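Local coordinates for protein CDP-glucose-4,6-dehydratase (PDB 1RKX) that catalyses the NAD-dependent 4,6-dehydration of CDP-D-glucose, as a short-chain dehydrogenase/reductase-type lyase of Yersinia pseudotuberculosis, at residues T103-E116 with Y157-Y171. Residues are numbered along the deposited sequence; the frame is centred on the assembly and turned at random.
With NAD (nicotinamide-adenine-dinucleotide), chain G.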
loop_
_atom_site.group_PDB
_atom_site.type_symbol
_atom_site.label_atom_id
_atom_site.label_comp_id
_atom_site.label_asym_id
_atom_site.label_seq_id
_atom_site.Cartn_x
_atom_site.Cartn_y
_atom_site.Cartn_z
ATOM N N THR C 103 -12.445 27.948 6.713
ATOM C CA THR C 103 -12.750 26.617 6.189
ATOM C C THR C 103 -12.394 25.564 7.226
ATOM O O THR C 103 -13.190 24.660 7.510
ATOM C CB THR C 103 -11.969 26.322 4.892
ATOM O OG1 THR C 103 -12.384 27.227 3.865
ATOM C CG2 THR C 103 -12.228 24.893 4.427
ATOM N N TYR C 104 -11.198 25.683 7.792
ATOM C CA TYR C 104 -10.758 24.737 8.802
ATOM C C TYR C 104 -11.577 24.848 10.083
ATOM O O TYR C 104 -11.951 23.833 10.669
ATOM C CB TYR C 104 -9.271 24.923 9.122
ATOM C CG TYR C 104 -8.346 24.241 8.129
ATOM C CD1 TYR C 104 -7.591 24.984 7.219
ATOM C CD2 TYR C 104 -8.229 22.850 8.102
ATOM C CE1 TYR C 104 -6.737 24.357 6.305
ATOM C CE2 TYR C 104 -7.381 22.207 7.192
ATOM C CZ TYR C 104 -6.638 22.968 6.297
ATOM O OH TYR C 104 -5.797 22.342 5.401
ATOM N N SER C 105 -11.854 26.069 10.527
ATOM C CA SER C 105 -12.638 26.240 11.748
ATOM C C SER C 105 -14.025 25.624 11.565
ATOM O O SER C 105 -14.508 24.892 12.432
ATOM C CB SER C 105 -12.765 27.728 12.108
ATOM O OG SER C 105 -13.394 28.452 11.065
ATOM N N THR C 106 -14.650 25.898 10.422
ATOM C CA THR C 106 -15.988 25.369 10.156
ATOM C C THR C 106 -16.015 23.857 9.945
ATOM O O THR C 106 -16.793 23.149 10.583
ATOM C CB THR C 106 -16.624 26.031 8.912
ATOM O OG1 THR C 106 -16.730 27.446 9.113
ATOM C CG2 THR C 106 -18.017 25.463 8.656
ATOM N N ASN C 107 -15.152 23.355 9.071
ATOM C CA ASN C 107 -15.153 21.931 8.761
ATOM C C ASN C 107 -14.497 21.016 9.783
ATOM O O ASN C 107 -14.965 19.905 10.000
ATOM C CB ASN C 107 -14.546 21.711 7.378
ATOM C CG ASN C 107 -15.333 22.419 6.296
ATOM O OD1 ASN C 107 -16.385 23.002 6.567
ATOM N ND2 ASN C 107 -14.828 22.384 5.070
ATOM N N VAL C 108 -13.425 21.477 10.414
ATOM C CA VAL C 108 -12.756 20.663 11.415
ATOM C C VAL C 108 -13.309 20.921 12.819
ATOM O O VAL C 108 -13.857 20.011 13.437
ATOM C CB VAL C 108 -11.230 20.892 11.403
ATOM C CG1 VAL C 108 -10.561 19.997 12.435
ATOM C CG2 VAL C 108 -10.678 20.583 10.020
ATOM N N MET C 109 -13.187 22.145 13.328
ATOM C CA MET C 109 -13.700 22.408 14.670
ATOM C C MET C 109 -15.218 22.243 14.756
ATOM O O MET C 109 -15.736 21.807 15.790
ATOM C CB MET C 109 -13.282 23.796 15.162
ATOM C CG MET C 109 -11.766 23.938 15.384
ATOM S SD MET C 109 -11.003 22.597 16.365
ATOM C CE MET C 109 -11.845 22.781 17.929
ATOM N N GLY C 110 -15.920 22.577 13.676
ATOM C CA GLY C 110 -17.367 22.423 13.658
ATOM C C GLY C 110 -17.720 20.970 13.917
ATOM O O GLY C 110 -18.631 20.663 14.688
ATOM N N THR C 111 -16.987 20.069 13.271
ATOM C CA THR C 111 -17.203 18.638 13.439
ATOM C C THR C 111 -16.829 18.237 14.868
ATOM O O THR C 111 -17.530 17.449 15.504
ATOM C CB THR C 111 -16.366 17.839 12.414
ATOM O OG1 THR C 111 -16.789 18.190 11.089
ATOM C CG2 THR C 111 -16.543 16.343 12.618
ATOM N N VAL C 112 -15.727 18.785 15.377
ATOM C CA VAL C 112 -15.311 18.492 16.746
ATOM C C VAL C 112 -16.401 18.915 17.738
ATOM O O VAL C 112 -16.770 18.144 18.630
ATOM C CB VAL C 112 -13.989 19.220 17.106
ATOM C CG1 VAL C 112 -13.733 19.132 18.611
ATOM C CG2 VAL C 112 -12.826 18.587 16.337
ATOM N N TYR C 113 -16.921 20.131 17.577
ATOM C CA TYR C 113 -17.973 20.636 18.467
ATOM C C TYR C 113 -19.246 19.783 18.406
ATOM O O TYR C 113 -19.906 19.559 19.425
ATOM C CB TYR C 113 -18.315 22.086 18.115
ATOM C CG TYR C 113 -17.180 23.075 18.328
ATOM C CD1 TYR C 113 -17.103 24.239 17.566
ATOM C CD2 TYR C 113 -16.179 22.843 19.281
ATOM C CE1 TYR C 113 -16.063 25.147 17.736
ATOM C CE2 TYR C 113 -15.131 23.754 19.462
ATOM C CZ TYR C 113 -15.084 24.899 18.682
ATOM O OH TYR C 113 -14.059 25.804 18.828
ATOM N N LEU C 114 -19.595 19.315 17.213
ATOM C CA LEU C 114 -20.785 18.483 17.049
ATOM C C LEU C 114 -20.621 17.159 17.793
ATOM O O LEU C 114 -21.508 16.745 18.553
ATOM C CB LEU C 114 -21.040 18.196 15.566
ATOM C CG LEU C 114 -22.250 17.278 15.354
ATOM C CD1 LEU C 114 -23.418 18.100 14.841
ATOM C CD2 LEU C 114 -21.902 16.165 14.385
ATOM N N LEU C 115 -19.488 16.497 17.575
ATOM C CA LEU C 115 -19.211 15.220 18.225
ATOM C C LEU C 115 -19.090 15.376 19.741
ATOM O O LEU C 115 -19.525 14.505 20.497
ATOM C CB LEU C 115 -17.937 14.593 17.642
ATOM C CG LEU C 115 -18.050 14.212 16.158
ATOM C CD1 LEU C 115 -16.690 13.782 15.609
ATOM C CD2 LEU C 115 -19.073 13.089 16.008
ATOM N N GLU C 116 -18.522 16.494 20.189
ATOM C CA GLU C 116 -18.385 16.744 21.623
ATOM C C GLU C 116 -19.774 16.903 22.251
ATOM O O GLU C 116 -20.041 16.386 23.339
ATOM C CB GLU C 116 -17.554 18.011 21.860
ATOM C CG GLU C 116 -17.230 18.316 23.326
ATOM C CD GLU C 116 -16.312 17.288 23.975
ATOM O OE1 GLU C 116 -15.786 16.393 23.275
ATOM O OE2 GLU C 116 -16.109 17.385 25.206
ATOM N N TYR C 157 -10.206 23.195 1.499
ATOM C CA TYR C 157 -11.509 22.540 1.620
ATOM C C TYR C 157 -11.337 21.020 1.653
ATOM O O TYR C 157 -11.771 20.356 2.604
ATOM C CB TYR C 157 -12.429 22.913 0.453
ATOM C CG TYR C 157 -13.543 21.909 0.245
ATOM C CD1 TYR C 157 -14.638 21.858 1.106
ATOM C CD2 TYR C 157 -13.465 20.963 -0.780
ATOM C CE1 TYR C 157 -15.631 20.884 0.956
ATOM C CE2 TYR C 157 -14.446 19.986 -0.940
ATOM C CZ TYR C 157 -15.523 19.952 -0.070
ATOM O OH TYR C 157 -16.479 18.977 -0.227
ATOM N N SER C 158 -10.713 20.475 0.611
ATOM C CA SER C 158 -10.489 19.036 0.522
ATOM C C SER C 158 -9.743 18.550 1.759
ATOM O O SER C 158 -10.127 17.558 2.386
ATOM C CB SER C 158 -9.674 18.695 -0.737
ATOM O OG SER C 158 -10.366 19.079 -1.911
ATOM N N ASN C 159 -8.690 19.271 2.123
ATOM C CA ASN C 159 -7.882 18.890 3.271
ATOM C C ASN C 159 -8.661 18.955 4.589
ATOM O O ASN C 159 -8.479 18.101 5.466
ATOM C CB ASN C 159 -6.630 19.773 3.342
ATOM C CG ASN C 159 -5.592 19.229 4.302
ATOM O OD1 ASN C 159 -5.534 19.628 5.468
ATOM N ND2 ASN C 159 -4.772 18.298 3.818
ATOM N N SER C 160 -9.531 19.954 4.731
ATOM C CA SER C 160 -10.318 20.080 5.954
ATOM C C SER C 160 -11.253 18.882 6.079
ATOM O O SER C 160 -11.571 18.457 7.191
ATOM C CB SER C 160 -11.125 21.384 5.966
ATOM O OG SER C 160 -12.227 21.350 5.082
ATOM N N LYS C 161 -11.682 18.334 4.942
ATOM C CA LYS C 161 -12.576 17.172 4.954
ATOM C C LYS C 161 -11.777 15.930 5.338
ATOM O O LYS C 161 -12.289 15.032 6.021
ATOM C CB LYS C 161 -13.255 17.006 3.588
ATOM C CG LYS C 161 -14.322 18.078 3.302
ATOM C CD LYS C 161 -15.521 17.931 4.252
ATOM C CE LYS C 161 -16.676 18.854 3.868
ATOM N NZ LYS C 161 -17.904 18.529 4.649
ATOM N N GLY C 162 -10.518 15.886 4.905
ATOM C CA GLY C 162 -9.648 14.783 5.275
ATOM C C GLY C 162 -9.464 14.853 6.791
ATOM O O GLY C 162 -9.471 13.833 7.482
ATOM N N CYS C 163 -9.299 16.065 7.317
ATOM C CA CYS C 163 -9.152 16.249 8.761
ATOM C C CYS C 163 -10.436 15.839 9.490
ATOM O O CYS C 163 -10.368 15.230 10.559
ATOM C CB CYS C 163 -8.820 17.705 9.099
ATOM S SG CYS C 163 -7.081 18.170 8.779
ATOM N N ALA C 164 -11.592 16.185 8.920
ATOM C CA ALA C 164 -12.880 15.840 9.540
ATOM C C ALA C 164 -13.005 14.326 9.666
ATOM O O ALA C 164 -13.578 13.820 10.640
ATOM C CB ALA C 164 -14.041 16.405 8.717
ATOM N N GLU C 165 -12.456 13.605 8.688
ATOM C CA GLU C 165 -12.477 12.143 8.719
ATOM C C GLU C 165 -11.619 11.670 9.891
ATOM O O GLU C 165 -12.037 10.815 10.666
ATOM C CB GLU C 165 -11.933 11.562 7.404
ATOM C CG GLU C 165 -12.926 11.547 6.240
ATOM C CD GLU C 165 -14.024 10.493 6.395
ATOM O OE1 GLU C 165 -13.884 9.591 7.242
ATOM O OE2 GLU C 165 -15.020 10.563 5.649
ATOM N N LEU C 166 -10.414 12.225 10.020
ATOM C CA LEU C 166 -9.540 11.852 11.125
ATOM C C LEU C 166 -10.224 12.132 12.467
ATOM O O LEU C 166 -10.230 11.274 13.352
ATOM C CB LEU C 166 -8.210 12.616 11.048
ATOM C CG LEU C 166 -7.040 11.860 10.407
ATOM C CD1 LEU C 166 -7.339 11.560 8.939
ATOM C CD2 LEU C 166 -5.763 12.687 10.539
ATOM N N VAL C 167 -10.795 13.325 12.609
ATOM C CA VAL C 167 -11.483 13.709 13.846
ATOM C C VAL C 167 -12.569 12.698 14.212
ATOM O O VAL C 167 -12.657 12.261 15.361
ATOM C CB VAL C 167 -12.147 15.108 13.713
ATOM C CG1 VAL C 167 -13.136 15.346 14.869
ATOM C CG2 VAL C 167 -11.073 16.196 13.712
ATOM N N THR C 168 -13.394 12.336 13.238
ATOM C CA THR C 168 -14.476 11.391 13.486
ATOM C C THR C 168 -13.915 10.043 13.911
ATOM O O THR C 168 -14.440 9.410 14.821
ATOM C CB THR C 168 -15.367 11.207 12.245
ATOM O OG1 THR C 168 -15.836 12.484 11.797
ATOM C CG2 THR C 168 -16.580 10.333 12.591
ATOM N N SER C 169 -12.839 9.613 13.257
ATOM C CA SER C 169 -12.207 8.340 13.596
ATOM C C SER C 169 -11.712 8.324 15.047
ATOM O O SER C 169 -11.913 7.344 15.777
ATOM C CB SER C 169 -11.035 8.076 12.650
ATOM O OG SER C 169 -10.365 6.886 13.000
ATOM N N SER C 170 -11.058 9.407 15.467
ATOM C CA SER C 170 -10.545 9.473 16.832
ATOM C C SER C 170 -11.666 9.558 17.863
ATOM O O SER C 170 -11.601 8.896 18.898
ATOM C CB SER C 170 -9.609 10.667 17.016
ATOM O OG SER C 170 -9.159 10.738 18.369
ATOM N N TYR C 171 -12.685 10.369 17.589
ATOM C CA TYR C 171 -13.794 10.494 18.532
ATOM C C TYR C 171 -14.475 9.145 18.709
ATOM O O TYR C 171 -14.827 8.765 19.824
ATOM C CB TYR C 171 -14.812 11.537 18.059
ATOM C CG TYR C 171 -14.715 12.845 18.814
ATOM C CD1 TYR C 171 -13.700 13.764 18.537
ATOM C CD2 TYR C 171 -15.605 13.141 19.848
ATOM C CE1 TYR C 171 -13.572 14.945 19.276
ATOM C CE2 TYR C 171 -15.485 14.313 20.595
ATOM C CZ TYR C 171 -14.470 15.209 20.305
ATOM O OH TYR C 171 -14.356 16.368 21.046
HETATM P PA NAD G . -24.646 24.172 0.623
HETATM O O1A NAD G . -23.746 25.346 0.608
HETATM O O2A NAD G . -25.903 24.273 -0.166
HETATM O O5B NAD G . -25.043 23.783 2.131
HETATM C C5B NAD G . -24.092 24.038 3.193
HETATM C C4B NAD G . -24.801 24.168 4.542
HETATM O O4B NAD G . -23.705 24.439 5.445
HETATM C C3B NAD G . -25.717 25.380 4.618
HETATM O O3B NAD G . -26.972 24.928 5.164
HETATM C C2B NAD G . -24.943 26.327 5.516
HETATM O O2B NAD G . -25.791 27.269 6.231
HETATM C C1B NAD G . -24.179 25.364 6.387
HETATM N N9A NAD G . -23.043 25.988 7.046
HETATM C C8A NAD G . -21.868 26.409 6.480
HETATM N N7A NAD G . -21.025 26.956 7.353
HETATM C C5A NAD G . -21.700 26.883 8.556
HETATM C C6A NAD G . -21.343 27.298 9.857
HETATM N N6A NAD G . -20.213 27.878 10.208
HETATM N N1A NAD G . -22.250 27.083 10.861
HETATM C C2A NAD G . -23.440 26.483 10.529
HETATM N N3A NAD G . -23.877 26.058 9.363
HETATM C C4A NAD G . -22.949 26.288 8.394
HETATM O O3 NAD G . -23.823 22.923 0.177
HETATM P PN NAD G . -24.268 21.363 -0.037
HETATM O O1N NAD G . -24.050 21.117 -1.465
HETATM O O2N NAD G . -25.687 21.223 0.377
HETATM O O5D NAD G . -23.202 20.575 0.827
HETATM C C5D NAD G . -23.698 19.802 1.926
HETATM C C4D NAD G . -22.558 19.051 2.586
HETATM O O4D NAD G . -22.100 18.097 1.571
HETATM C C3D NAD G . -21.298 19.821 2.981
HETATM O O3D NAD G . -20.700 19.154 4.110
HETATM C C2D NAD G . -20.432 19.679 1.736
HETATM O O2D NAD G . -19.049 19.904 2.056
HETATM C C1D NAD G . -20.717 18.251 1.352
HETATM N N1N NAD G . -20.378 17.976 -0.039
HETATM C C2N NAD G . -21.176 18.404 -1.115
HETATM C C3N NAD G . -20.841 18.026 -2.523
HETATM C C7N NAD G . -21.761 18.468 -3.587
HETATM O O7N NAD G . -21.478 18.125 -4.745
HETATM N N7N NAD G . -22.866 19.207 -3.357
HETATM C C4N NAD G . -19.540 17.301 -2.789
HETATM C C5N NAD G . -18.801 16.948 -1.538
HETATM C C6N NAD G . -19.181 17.245 -0.313
#
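N107 reaches over to S160 with its amide nitrogen: ND2 gives a nearly straight hydrogen bond to OG (2.8 Å), and OG lies almost in the amide plane. S160 OG in turn donates to Y157 O one turn back, which its chi1 of 73° allows by setting OG between backbone N and carbonyl carbon. The S160 side chain is a knob in a hole made by T103, Y104, N107 and V108, with T103 CG2 resting 3.6 Å from OG. The other end of the N107 amide, OD1, is held by Q90 N.

From CB outward, the Y104 side chain runs past S160: CD2 lies against S160 CB and CE2 against S160 CA, while V108 CG2 of its own helix and N159 OD1 meet the ring at its edge, in plane. At the tip, OH donates to N159 OD1 (2.7 Å), coming from above the carbonyl plane. Ring and amide planes stand 71° apart, and S170 of the second subunit packs on both residues.

Helices 100-121 and 156-175 run nearly parallel, their segment axes 13° apart, and each precedes a strand of the parallel Rossmann sheet. Y157 and K161 form the YxxxK motif of the SDR family; K161 NZ binds the nicotinamide ribose through O3D, and Y157 OH, hydrogen-bonded to S132, lies beside the nicotinamide ring.

Farther along, V167 is the second knob, among V108, T111, V112 and L115; its CG1 meets V112 CG2 at 3.6 Å. L115 CB sits over one face of the Y171 ring in a CH-pi contact, 3.9 Å from the centroid. Beyond it Y171 OH donates to E116 OE1 on the anti side, though well out of the carboxylate plane, which is nearly perpendicular to the ring; OE2 forms a salt bridge with R119 and a hydrogen bond with H120.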